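Local coordinates for hydrogenase expression/formation protein (hypb) (Archaeoglobus fulgidus, PDB 2WSM) that probably binds and hydrolyses GTP and handles nickel during hydrogenase maturation, as a SIMIBI-class G3E GTPase that dimerizes in a GTP-dependent way, at residues Val31-Gly42 with Glu130-Glu141; Val58-Asp66 with Ile81-Gly89. All coordinates share one frame; numbering follows the deposited sequence.

Contact 1. Residues Val31-Gly42 with Glu130-Glu141; sequences VAVNIMGAIGSG and ENYRVVMVSVTE
V33 to M36 pair in parallel with Y132 to V135, and a ladder of backbone hydrogen bonds zips them together, ending in M36 N to V134 O and M136 N to M36 O. At the start of the ladder N131 holds A32 at both its backbone N and its carbonyl oxygen: the backbone N of N131 reaches A32 O, which Y132 N also grips, while A32 N gives a straight bond (3.0 Å, 172°) to N131 OD1, met from above the amide's carbonyl plane. A leucine in place of N131 would probably leave A32 N without this acceptor and weaken the pairing where the two strands begin.

Among the side-chain polar bonds, N34 ND2 points in its amide plane at E130 OE1, 3.1 Å away and above the carboxylate. R133 NH1 bridges to the same OE1 at 2.8 Å, and L128 N holds OE2.

Apolar contacts line both faces: V33 CG1 meets V134 CG2 at 3.7 Å, and M36, bent at chi3 (-77°), lays CE on R133 CG at 3.6 Å.

Where strand 31-37 gives way to the loop, a water accepts from A38 N and donates to M136 O and E141 OE1. G37 and G42 fit a probable P-loop (Walker A). N34, R133 and L128 N would tend to keep the buried E130 carboxylate ionised, although nearby D127 pulls the other way.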
ATOM      1  N   VAL A  31      18.577   3.834  17.176  1.00 27.25           N
ATOM      2  CA  VAL A  31      18.273   4.146  15.781  1.00 26.50           C
ATOM      3  C   VAL A  31      17.416   3.031  15.198  1.00 24.10           C
ATOM      4  O   VAL A  31      17.790   1.865  15.259  1.00 26.78           O
ATOM      5  CB  VAL A  31      19.548   4.344  14.943  1.00 27.03           C
ATOM      6  CG1 VAL A  31      19.208   4.430  13.454  1.00 21.69           C
ATOM      7  CG2 VAL A  31      20.282   5.597  15.394  1.00 27.92           C
ATOM      8  N   ALA A  32      16.257   3.393  14.659  1.00 22.17           N
ATOM      9  CA  ALA A  32      15.315   2.408  14.132  1.00 24.28           C
ATOM     10  C   ALA A  32      15.210   2.452  12.610  1.00 23.60           C
ATOM     11  O   ALA A  32      15.098   3.525  12.001  1.00 21.88           O
ATOM     12  CB  ALA A  32      13.935   2.584  14.760  1.00 22.51           C
ATOM     13  N   VAL A  33      15.236   1.269  12.010  1.00 22.78           N
ATOM     14  CA  VAL A  33      15.157   1.119  10.561  1.00 19.49           C
ATOM     15  C   VAL A  33      13.908   0.332  10.183  1.00 24.55           C
ATOM     16  O   VAL A  33      13.723  -0.812  10.612  1.00 22.32           O
ATOM     17  CB  VAL A  33      16.385   0.376  10.016  1.00 20.27           C
ATOM     18  CG1 VAL A  33      16.342   0.296   8.480  1.00 18.72           C
ATOM     19  CG2 VAL A  33      17.654   1.053  10.502  1.00 23.75           C
ATOM     20  N   ASN A  34      13.055   0.966   9.388  1.00 16.42           N
ATOM     21  CA  ASN A  34      11.863   0.344   8.854  1.00 20.61           C
ATOM     22  C   ASN A  34      12.245  -0.376   7.562  1.00 21.44           C
ATOM     23  O   ASN A  34      12.526   0.263   6.550  1.00 22.55           O
ATOM     24  CB  ASN A  34      10.814   1.436   8.589  1.00 21.33           C
ATOM     25  CG  ASN A  34       9.558   0.914   7.926  1.00 21.06           C
ATOM     26  OD1 ASN A  34       9.369  -0.289   7.779  1.00 19.42           O
ATOM     27  ND2 ASN A  34       8.678   1.832   7.531  1.00 19.75           N
ATOM     28  N   ILE A  35      12.281  -1.703   7.594  1.00 21.72           N
ATOM     29  CA  ILE A  35      12.733  -2.461   6.429  1.00 19.70           C
ATOM     30  C   ILE A  35      11.573  -3.053   5.665  1.00 19.07           C
ATOM     31  O   ILE A  35      10.927  -3.998   6.116  1.00 19.53           O
ATOM     32  CB  ILE A  35      13.736  -3.574   6.788  1.00 17.36           C
ATOM     33  CG1 ILE A  35      14.966  -2.967   7.461  1.00 17.46           C
ATOM     34  CG2 ILE A  35      14.124  -4.378   5.528  1.00 15.79           C
ATOM     35  CD1 ILE A  35      15.826  -3.966   8.179  1.00 18.75           C
ATOM     36  N   MET A  36      11.332  -2.495   4.490  1.00 18.72           N
ATOM     37  CA  MET A  36      10.167  -2.852   3.698  1.00 16.91           C
ATOM     38  C   MET A  36      10.555  -3.719   2.507  1.00 18.53           C
ATOM     39  O   MET A  36      11.711  -3.743   2.088  1.00 18.42           O
ATOM     40  CB  MET A  36       9.449  -1.582   3.230  1.00 16.08           C
ATOM     41  CG  MET A  36       8.651  -0.885   4.324  1.00 16.93           C
ATOM     42  SD  MET A  36       8.204   0.818   3.910  1.00 22.21           S
ATOM     43  CE  MET A  36       9.773   1.642   4.203  1.00 17.67           C
ATOM     44  N   GLY A  37       9.580  -4.441   1.971  1.00 19.54           N
ATOM     45  CA  GLY A  37       9.815  -5.284   0.816  1.00 18.97           C
ATOM     46  C   GLY A  37       8.868  -6.465   0.780  1.00 19.87           C
ATOM     47  O   GLY A  37       8.313  -6.875   1.801  1.00 19.42           O
ATOM     48  N   ALA A  38       8.683  -7.015  -0.410  1.00 20.53           N
ATOM     49  CA  ALA A  38       7.784  -8.136  -0.587  1.00 27.71           C
ATOM     50  C   ALA A  38       8.322  -9.345   0.158  1.00 28.94           C
ATOM     51  O   ALA A  38       9.507  -9.420   0.488  1.00 25.98           O
ATOM     52  CB  ALA A  38       7.606  -8.458  -2.075  1.00 27.24           C
ATOM     53  N   ILE A  39       7.440 -10.292   0.432  1.00 27.01           N
ATOM     54  CA  ILE A  39       7.873 -11.543   1.003  1.00 33.32           C
ATOM     55  C   ILE A  39       8.824 -12.152  -0.029  1.00 37.61           C
ATOM     56  O   ILE A  39       8.594 -12.040  -1.235  1.00 43.21           O
ATOM     57  CB  ILE A  39       6.663 -12.453   1.322  1.00 36.32           C
ATOM     58  CG1 ILE A  39       7.050 -13.544   2.322  1.00 41.19           C
ATOM     59  CG2 ILE A  39       6.076 -13.040   0.047  1.00 40.80           C
ATOM     60  CD1 ILE A  39       5.858 -14.300   2.899  1.00 48.18           C
ATOM     61  N   GLY A  40       9.917 -12.743   0.436  1.00 32.15           N
ATOM     62  CA  GLY A  40      10.911 -13.295  -0.465  1.00 31.69           C
ATOM     63  C   GLY A  40      11.942 -12.282  -0.938  1.00 35.53           C
ATOM     64  O   GLY A  40      12.831 -12.611  -1.727  1.00 35.01           O
ATOM     65  N   SER A  41      11.831 -11.043  -0.468  1.00 32.09           N
ATOM     66  CA  SER A  41      12.809 -10.025  -0.846  1.00 30.44           C
ATOM     67  C   SER A  41      14.081 -10.201  -0.024  1.00 29.24           C
ATOM     68  O   SER A  41      15.113  -9.607  -0.332  1.00 31.35           O
ATOM     69  CB  SER A  41      12.235  -8.605  -0.715  1.00 26.08           C
ATOM     70  OG  SER A  41      11.832  -8.337   0.617  1.00 26.94           O
ATOM     71  N   GLY A  42      13.997 -11.039   1.010  1.00 28.29           N
ATOM     72  CA  GLY A  42      15.146 -11.421   1.813  1.00 23.67           C
ATOM     73  C   GLY A  42      15.398 -10.558   3.042  1.00 24.79           C
ATOM     74  O   GLY A  42      16.537 -10.393   3.464  1.00 22.88           O
ATOM     75  N   GLU A 130      10.252   5.823  12.705  1.00 26.10           N
ATOM     76  CA  GLU A 130      11.599   5.357  12.393  1.00 22.82           C
ATOM     77  C   GLU A 130      12.569   6.457  11.937  1.00 22.43           C
ATOM     78  O   GLU A 130      12.160   7.512  11.462  1.00 22.57           O
ATOM     79  CB  GLU A 130      11.531   4.257  11.328  1.00 23.82           C
ATOM     80  CG  GLU A 130      11.170   4.742   9.944  1.00 22.26           C
ATOM     81  CD  GLU A 130       9.670   4.802   9.692  1.00 23.76           C
ATOM     82  OE1 GLU A 130       9.265   4.696   8.521  1.00 22.21           O
ATOM     83  OE2 GLU A 130       8.889   4.960  10.648  1.00 25.97           O
ATOM     84  N   ASN A 131      13.858   6.183  12.095  1.00 20.94           N
ATOM     85  CA  ASN A 131      14.930   7.047  11.604  1.00 25.04           C
ATOM     86  C   ASN A 131      15.185   6.907  10.091  1.00 26.94           C
ATOM     87  O   ASN A 131      15.436   7.895   9.402  1.00 27.01           O
ATOM     88  CB  ASN A 131      16.238   6.756  12.358  1.00 22.16           C
ATOM     89  CG  ASN A 131      16.098   6.902  13.864  1.00 26.46           C
ATOM     90  OD1 ASN A 131      15.310   6.200  14.507  1.00 26.39           O
ATOM     91  ND2 ASN A 131      16.879   7.811  14.441  1.00 26.95           N
ATOM     92  N   TYR A 132      15.144   5.678   9.585  1.00 23.19           N
ATOM     93  CA  TYR A 132      15.424   5.415   8.176  1.00 21.84           C
ATOM     94  C   TYR A 132      14.513   4.357   7.568  1.00 19.47           C
ATOM     95  O   TYR A 132      14.052   3.445   8.245  1.00 22.10           O
ATOM     96  CB  TYR A 132      16.888   5.001   7.981  1.00 23.17           C
ATOM     97  CG  TYR A 132      17.848   6.047   8.473  1.00 29.25           C
ATOM     98  CD1 TYR A 132      18.282   6.049   9.795  1.00 28.93           C
ATOM     99  CD2 TYR A 132      18.304   7.050   7.626  1.00 27.40           C
ATOM    100  CE1 TYR A 132      19.148   7.017  10.259  1.00 31.00           C
ATOM    101  CE2 TYR A 132      19.173   8.027   8.078  1.00 29.76           C
ATOM    102  CZ  TYR A 132      19.588   8.004   9.399  1.00 31.86           C
ATOM    103  OH  TYR A 132      20.455   8.964   9.862  1.00 33.90           O
ATOM    104  N   ARG A 133      14.275   4.487   6.273  1.00 24.56           N
ATOM    105  CA  ARG A 133      13.459   3.540   5.538  1.00 25.22           C
ATOM    106  C   ARG A 133      14.329   2.802   4.528  1.00 22.97           C
ATOM    107  O   ARG A 133      15.050   3.415   3.741  1.00 23.59           O
ATOM    108  CB  ARG A 133      12.334   4.275   4.810  1.00 21.85           C
ATOM    109  CG  ARG A 133      11.147   4.655   5.690  1.00 31.59           C
ATOM    110  CD  ARG A 133      10.784   6.136   5.548  1.00 32.48           C
ATOM    111  NE  ARG A 133      11.519   6.920   6.542  1.00 40.12           N
ATOM    112  CZ  ARG A 133      10.972   7.479   7.619  1.00 32.96           C
ATOM    113  NH1 ARG A 133       9.666   7.379   7.841  1.00 35.45           N
ATOM    114  NH2 ARG A 133      11.732   8.157   8.467  1.00 34.73           N
ATOM    115  N   VAL A 134      14.265   1.481   4.562  1.00 19.59           N
ATOM    116  CA  VAL A 134      14.919   0.679   3.550  1.00 20.84           C
ATOM    117  C   VAL A 134      13.853  -0.098   2.782  1.00 20.31           C
ATOM    118  O   VAL A 134      12.891  -0.613   3.366  1.00 21.48           O
ATOM    119  CB  VAL A 134      15.977  -0.265   4.162  1.00 19.89           C
ATOM    120  CG1 VAL A 134      16.608  -1.142   3.086  1.00 19.86           C
ATOM    121  CG2 VAL A 134      17.057   0.550   4.871  1.00 18.30           C
ATOM    122  N   VAL A 135      14.010  -0.147   1.472  1.00 18.03           N
ATOM    123  CA  VAL A 135      13.109  -0.913   0.638  1.00 19.14           C
ATOM    124  C   VAL A 135      13.929  -1.934  -0.124  1.00 20.82           C
ATOM    125  O   VAL A 135      14.831  -1.577  -0.875  1.00 23.07           O
ATOM    126  CB  VAL A 135      12.312  -0.028  -0.353  1.00 17.53           C
ATOM    127  CG1 VAL A 135      11.339  -0.890  -1.145  1.00 18.17           C
ATOM    128  CG2 VAL A 135      11.565   1.059   0.379  1.00 17.50           C
ATOM    129  N   MET A 136      13.617  -3.206   0.099  1.00 22.21           N
ATOM    130  CA  MET A 136      14.343  -4.311  -0.496  1.00 20.35           C
ATOM    131  C   MET A 136      13.536  -4.937  -1.617  1.00 23.00           C
ATOM    132  O   MET A 136      12.341  -5.175  -1.468  1.00 21.71           O
ATOM    133  CB  MET A 136      14.627  -5.379   0.563  1.00 22.93           C
ATOM    134  CG  MET A 136      15.578  -4.932   1.665  1.00 25.49           C
ATOM    135  SD  MET A 136      15.972  -6.263   2.823  1.00 25.03           S
ATOM    136  CE  MET A 136      16.874  -7.387   1.763  1.00 22.94           C
ATOM    137  N   VAL A 137      14.194  -5.215  -2.734  1.00 21.38           N
ATOM    138  CA  VAL A 137      13.569  -5.985  -3.796  1.00 24.00           C
ATOM    139  C   VAL A 137      14.545  -7.025  -4.352  1.00 24.17           C
ATOM    140  O   VAL A 137      15.739  -6.760  -4.519  1.00 25.89           O
ATOM    141  CB  VAL A 137      13.036  -5.074  -4.927  1.00 27.89           C
ATOM    142  CG1 VAL A 137      14.190  -4.456  -5.715  1.00 20.80           C
ATOM    143  CG2 VAL A 137      12.120  -5.850  -5.841  1.00 25.58           C
ATOM    144  N   SER A 138      14.033  -8.215  -4.621  1.00 20.69           N
ATOM    145  CA  SER A 138      14.843  -9.275  -5.203  1.00 29.68           C
ATOM    146  C   SER A 138      14.650  -9.285  -6.721  1.00 28.30           C
ATOM    147  O   SER A 138      13.572  -8.934  -7.207  1.00 23.10           O
ATOM    148  CB  SER A 138      14.464 -10.626  -4.584  1.00 28.03           C
ATOM    149  OG  SER A 138      14.704 -11.697  -5.481  1.00 33.72           O
ATOM    150  N   VAL A 139      15.690  -9.675  -7.462  1.00 26.97           N
ATOM    151  CA  VAL A 139      15.612  -9.711  -8.925  1.00 31.99           C
ATOM    152  C   VAL A 139      14.612 -10.748  -9.410  1.00 31.42           C
ATOM    153  O   VAL A 139      14.141 -10.676 -10.539  1.00 35.15           O
ATOM    154  CB  VAL A 139      16.979  -9.987  -9.616  1.00 25.98           C
ATOM    155  CG1 VAL A 139      17.944  -8.830  -9.397  1.00 24.24           C
ATOM    156  CG2 VAL A 139      17.568 -11.322  -9.163  1.00 29.35           C
ATOM    157  N   THR A 140      14.292 -11.707  -8.551  1.00 33.79           N
ATOM    158  CA  THR A 140      13.345 -12.762  -8.898  1.00 30.38           C
ATOM    159  C   THR A 140      11.922 -12.237  -8.958  1.00 31.15           C
ATOM    160  O   THR A 140      11.009 -12.950  -9.370  1.00 35.40           O
ATOM    161  CB  THR A 140      13.410 -13.934  -7.894  1.00 36.18           C
ATOM    162  OG1 THR A 140      12.999 -13.480  -6.601  1.00 38.68           O
ATOM    163  CG2 THR A 140      14.831 -14.466  -7.792  1.00 39.35           C
ATOM    164  N   GLU A 141      11.732 -10.985  -8.553  1.00 35.33           N
ATOM    165  CA  GLU A 141      10.401 -10.379  -8.558  1.00 32.47           C
ATOM    166  C   GLU A 141      10.063  -9.766  -9.917  1.00 31.44           C
ATOM    167  O   GLU A 141       8.932  -9.347 -10.154  1.00 30.83           O
ATOM    168  CB  GLU A 141      10.288  -9.321  -7.456  1.00 29.74           C
ATOM    169  CG  GLU A 141      10.323  -9.897  -6.051  1.00 36.00           C
ATOM    170  CD  GLU A 141      10.466  -8.829  -4.980  1.00 32.63           C
ATOM    171  OE1 GLU A 141       9.604  -7.925  -4.912  1.00 29.22           O
ATOM    172  OE2 GLU A 141      11.440  -8.902  -4.202  1.00 31.63           O
TER
HETATM  173  O   HOH W   1       9.929  -6.308  -2.593  1.00 21.71           O

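Contact 2. Residues Val58-Asp66 with Ile81-Gly89; sequences VKIGAMLGD and IKAEAISTG
M63 and I86 form the apolar centre, their side chains crossing at about a right angle. I86 CD1 presses on M63 CB at 3.4 Å, tighter than usual for two carbons, and the bend of M63 at chi3 (64°) brings CE to 3.8 Å from I86 CG1. I99 and M98 of helix 96-100 touch M63 and I86 respectively. A62 and A83 share the other face, with their CB atoms 4.3 Å apart, and helix 70-77 touches A83 through V76 and R77. Near the start, I81 sets CG1 and CG2 against the carbonyl oxygen of I60.

Backbone hydrogen bonds of the parallel pair run through the middle: A62 N to K82 O, E84 N to A62 O, L64 N to E84 O, then I86 N to L64 O. The last is 2.9 Å long and nearly straight at 173°. A water also donates to L64 O and to I86 O, linking the end of strand 60-64 to the loop that follows strand 82-85.

At the polar edge K59 NZ and K82 NZ come within 3.0 Å of each other. D108 draws both ammonium groups together, with a salt bridge to K82 and a long, weak ion pair to K59. E84 OE1 pairs with R102. Strand 60-64, helix 70-77 and strand 82-85 make a beta-alpha-beta crossover, the recurring unit of a P-loop NTPase fold.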
ATOM      1  N   VAL A  58      27.683  -4.043  18.407  1.00 40.73           N
ATOM      2  CA  VAL A  58      26.476  -3.221  18.451  1.00 36.25           C
ATOM      3  C   VAL A  58      25.283  -3.993  18.998  1.00 34.43           C
ATOM      4  O   VAL A  58      25.012  -5.107  18.564  1.00 36.07           O
ATOM      5  CB  VAL A  58      26.118  -2.703  17.042  1.00 38.21           C
ATOM      6  CG1 VAL A  58      24.846  -1.874  17.077  1.00 35.60           C
ATOM      7  CG2 VAL A  58      27.274  -1.897  16.465  1.00 42.97           C
ATOM      8  N   LYS A  59      24.566  -3.390  19.942  1.00 31.47           N
ATOM      9  CA  LYS A  59      23.385  -4.018  20.529  1.00 36.35           C
ATOM     10  C   LYS A  59      22.161  -3.863  19.622  1.00 30.69           C
ATOM     11  O   LYS A  59      21.667  -2.757  19.412  1.00 32.24           O
ATOM     12  CB  LYS A  59      23.095  -3.438  21.916  1.00 34.83           C
ATOM     13  CG  LYS A  59      21.940  -4.107  22.645  1.00 40.55           C
ATOM     14  CD  LYS A  59      22.333  -5.494  23.150  1.00 52.44           C
ATOM     15  CE  LYS A  59      21.304  -6.042  24.137  1.00 53.53           C
ATOM     16  NZ  LYS A  59      20.025  -6.416  23.464  1.00 55.55           N
ATOM     17  N   ILE A  60      21.670  -4.982  19.103  1.00 30.76           N
ATOM     18  CA  ILE A  60      20.613  -4.968  18.097  1.00 27.94           C
ATOM     19  C   ILE A  60      19.313  -5.593  18.586  1.00 33.62           C
ATOM     20  O   ILE A  60      19.316  -6.666  19.197  1.00 37.05           O
ATOM     21  CB  ILE A  60      21.062  -5.727  16.831  1.00 26.94           C
ATOM     22  CG1 ILE A  60      22.259  -5.031  16.192  1.00 28.98           C
ATOM     23  CG2 ILE A  60      19.914  -5.854  15.835  1.00 29.57           C
ATOM     24  CD1 ILE A  60      22.968  -5.872  15.141  1.00 30.03           C
ATOM     25  N   GLY A  61      18.202  -4.915  18.306  1.00 29.94           N
ATOM     26  CA  GLY A  61      16.884  -5.478  18.517  1.00 23.43           C
ATOM     27  C   GLY A  61      16.233  -5.768  17.173  1.00 28.63           C
ATOM     28  O   GLY A  61      16.547  -5.131  16.165  1.00 23.61           O
ATOM     29  N   ALA A  62      15.321  -6.733  17.156  1.00 26.77           N
ATOM     30  CA  ALA A  62      14.609  -7.081  15.937  1.00 27.35           C
ATOM     31  C   ALA A  62      13.111  -7.224  16.182  1.00 22.61           C
ATOM     32  O   ALA A  62      12.681  -7.956  17.070  1.00 26.08           O
ATOM     33  CB  ALA A  62      15.174  -8.361  15.346  1.00 24.14           C
ATOM     34  N   MET A  63      12.326  -6.508  15.390  1.00 22.39           N
ATOM     35  CA  MET A  63      10.879  -6.646  15.391  1.00 21.14           C
ATOM     36  C   MET A  63      10.442  -7.210  14.045  1.00 24.41           C
ATOM     37  O   MET A  63      10.569  -6.550  13.010  1.00 22.66           O
ATOM     38  CB  MET A  63      10.217  -5.294  15.651  1.00 20.44           C
ATOM     39  CG  MET A  63      10.619  -4.682  16.993  1.00 29.70           C
ATOM     40  SD  MET A  63       9.702  -3.192  17.425  1.00 30.13           S
ATOM     41  CE  MET A  63       8.048  -3.861  17.581  1.00 39.15           C
ATOM     42  N   LEU A  64       9.939  -8.441  14.061  1.00 27.71           N
ATOM     43  CA  LEU A  64       9.620  -9.146  12.825  1.00 24.82           C
ATOM     44  C   LEU A  64       8.136  -9.096  12.507  1.00 24.33           C
ATOM     45  O   LEU A  64       7.334  -9.782  13.137  1.00 29.50           O
ATOM     46  CB  LEU A  64      10.097 -10.596  12.898  1.00 25.82           C
ATOM     47  CG  LEU A  64      11.586 -10.801  13.177  1.00 26.89           C
ATOM     48  CD1 LEU A  64      11.910 -12.278  13.223  1.00 30.11           C
ATOM     49  CD2 LEU A  64      12.461 -10.081  12.129  1.00 23.63           C
ATOM     50  N   GLY A  65       7.786  -8.288  11.510  1.00 24.45           N
ATOM     51  CA  GLY A  65       6.411  -8.114  11.090  1.00 25.70           C
ATOM     52  C   GLY A  65       5.961  -9.006   9.948  1.00 28.39           C
ATOM     53  O   GLY A  65       4.794  -8.974   9.569  1.00 24.49           O
ATOM     54  N   ASP A  66       6.879  -9.777   9.374  1.00 24.05           N
ATOM     55  CA  ASP A  66       6.470 -10.878   8.502  1.00 31.60           C
ATOM     56  C   ASP A  66       6.452 -12.144   9.343  1.00 35.40           C
ATOM     57  O   ASP A  66       7.203 -12.254  10.310  1.00 33.42           O
ATOM     58  CB  ASP A  66       7.415 -11.036   7.308  1.00 28.78           C
ATOM     59  CG  ASP A  66       6.791 -10.578   6.000  1.00 25.64           C
ATOM     60  OD1 ASP A  66       7.540 -10.303   5.044  1.00 23.74           O
ATOM     61  OD2 ASP A  66       5.547 -10.500   5.921  1.00 32.43           O
ATOM     62  N   ILE A  81      20.155 -11.900  21.123  1.00 48.80           N
ATOM     63  CA  ILE A  81      19.453 -10.716  20.643  1.00 45.30           C
ATOM     64  C   ILE A  81      17.994 -10.724  21.085  1.00 42.82           C
ATOM     65  O   ILE A  81      17.323 -11.755  21.032  1.00 46.17           O
ATOM     66  CB  ILE A  81      19.532 -10.622  19.099  1.00 46.33           C
ATOM     67  CG1 ILE A  81      20.754  -9.809  18.680  1.00 40.86           C
ATOM     68  CG2 ILE A  81      18.268 -10.009  18.512  1.00 35.66           C
ATOM     69  CD1 ILE A  81      22.058 -10.412  19.111  1.00 45.40           C
ATOM     70  N   LYS A  82      17.508  -9.574  21.537  1.00 41.28           N
ATOM     71  CA  LYS A  82      16.087  -9.423  21.806  1.00 39.76           C
ATOM     72  C   LYS A  82      15.334  -9.432  20.477  1.00 39.41           C
ATOM     73  O   LYS A  82      15.684  -8.700  19.551  1.00 32.03           O
ATOM     74  CB  LYS A  82      15.821  -8.121  22.553  1.00 42.06           C
ATOM     75  CG  LYS A  82      16.570  -7.988  23.872  1.00 51.69           C
ATOM     76  CD  LYS A  82      16.285  -6.645  24.538  1.00 51.79           C
ATOM     77  CE  LYS A  82      16.885  -6.576  25.937  1.00 55.62           C
ATOM     78  NZ  LYS A  82      18.369  -6.731  25.915  1.00 57.64           N
ATOM     79  N   ALA A  83      14.304 -10.265  20.383  1.00 36.58           N
ATOM     80  CA  ALA A  83      13.533 -10.384  19.154  1.00 34.38           C
ATOM     81  C   ALA A  83      12.093 -10.756  19.457  1.00 39.48           C
ATOM     82  O   ALA A  83      11.799 -11.350  20.496  1.00 44.76           O
ATOM     83  CB  ALA A  83      14.153 -11.412  18.239  1.00 35.38           C
ATOM     84  N   GLU A  84      11.190 -10.414  18.547  1.00 35.71           N
ATOM     85  CA  GLU A  84       9.794 -10.786  18.729  1.00 39.10           C
ATOM     86  C   GLU A  84       8.954 -10.585  17.477  1.00 37.19           C
ATOM     87  O   GLU A  84       9.185  -9.656  16.696  1.00 33.48           O
ATOM     88  CB  GLU A  84       9.182 -10.013  19.895  1.00 35.28           C
ATOM     89  CG  GLU A  84       9.102  -8.526  19.671  1.00 31.59           C
ATOM     90  CD  GLU A  84       8.436  -7.820  20.825  1.00 43.79           C
ATOM     91  OE1 GLU A  84       8.513  -8.347  21.959  1.00 38.97           O
ATOM     92  OE2 GLU A  84       7.832  -6.748  20.596  1.00 45.20           O
ATOM     93  N   ALA A  85       7.993 -11.484  17.293  1.00 32.42           N
ATOM     94  CA  ALA A  85       7.009 -11.352  16.242  1.00 32.49           C
ATOM     95  C   ALA A  85       6.100 -10.188  16.589  1.00 32.35           C
ATOM     96  O   ALA A  85       5.708 -10.019  17.738  1.00 34.36           O
ATOM     97  CB  ALA A  85       6.193 -12.637  16.103  1.00 26.81           C
ATOM     98  N   ILE A  86       5.793  -9.367  15.593  1.00 31.52           N
ATOM     99  CA  ILE A  86       4.776  -8.344  15.746  1.00 30.35           C
ATOM    100  C   ILE A  86       3.471  -8.948  15.275  1.00 28.33           C
ATOM    101  O   ILE A  86       3.416  -9.538  14.195  1.00 30.41           O
ATOM    102  CB  ILE A  86       5.090  -7.107  14.891  1.00 29.99           C
ATOM    103  CG1 ILE A  86       6.435  -6.507  15.301  1.00 26.83           C
ATOM    104  CG2 ILE A  86       3.973  -6.064  15.013  1.00 29.53           C
ATOM    105  CD1 ILE A  86       7.149  -5.811  14.170  1.00 26.98           C
ATOM    106  N   SER A  87       2.426  -8.830  16.086  1.00 27.82           N
ATOM    107  CA  SER A  87       1.100  -9.269  15.658  1.00 36.57           C
ATOM    108  C   SER A  87       0.472  -8.168  14.818  1.00 30.34           C
ATOM    109  O   SER A  87       0.223  -7.073  15.318  1.00 30.11           O
ATOM    110  CB  SER A  87       0.211  -9.582  16.858  1.00 32.80           C
ATOM    111  OG  SER A  87       0.979 -10.147  17.902  1.00 41.42           O
ATOM    112  N   THR A  88       0.233  -8.458  13.544  1.00 30.20           N
ATOM    113  CA  THR A  88      -0.308  -7.461  12.616  1.00 29.91           C
ATOM    114  C   THR A  88      -1.797  -7.653  12.324  1.00 35.13           C
ATOM    115  O   THR A  88      -2.438  -6.804  11.689  1.00 31.84           O
ATOM    116  CB  THR A  88       0.454  -7.475  11.281  1.00 27.09           C
ATOM    117  OG1 THR A  88       0.545  -8.820  10.803  1.00 29.31           O
ATOM    118  CG2 THR A  88       1.854  -6.926  11.469  1.00 25.55           C
ATOM    119  N   GLY A  89      -2.342  -8.776  12.778  1.00 38.63           N
ATOM    120  CA  GLY A  89      -3.758  -9.052  12.612  1.00 34.70           C
ATOM    121  C   GLY A  89      -4.234  -9.006  11.170  1.00 37.65           C
ATOM    122  O   GLY A  89      -3.838  -9.821  10.331  1.00 31.49           O
TER
HETATM  123  O   HOH W   2       4.827 -11.522  12.811  1.00 39.75           O

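Contacts 1 and 2 sit in one seven-stranded parallel sheet, their centres about 14 Å apart. Across it the order is 82-85, 60-64, 111-118, 31-37, 132-138, 158-162 and 189-192, so contact 2 lies at one outer edge within the chain, contact 1 near the middle, and strand 111-118 separates them. Along the chain contact 2 is nested in the loop that contact 1 closes. The two also touch directly, I39 CA lying 4.2 Å from D66 OD1. That oxygen makes a salt bridge to K43, which follows G42 in the apparent P-loop, which is consistent with the loops after these strands meeting at the probable GTP site.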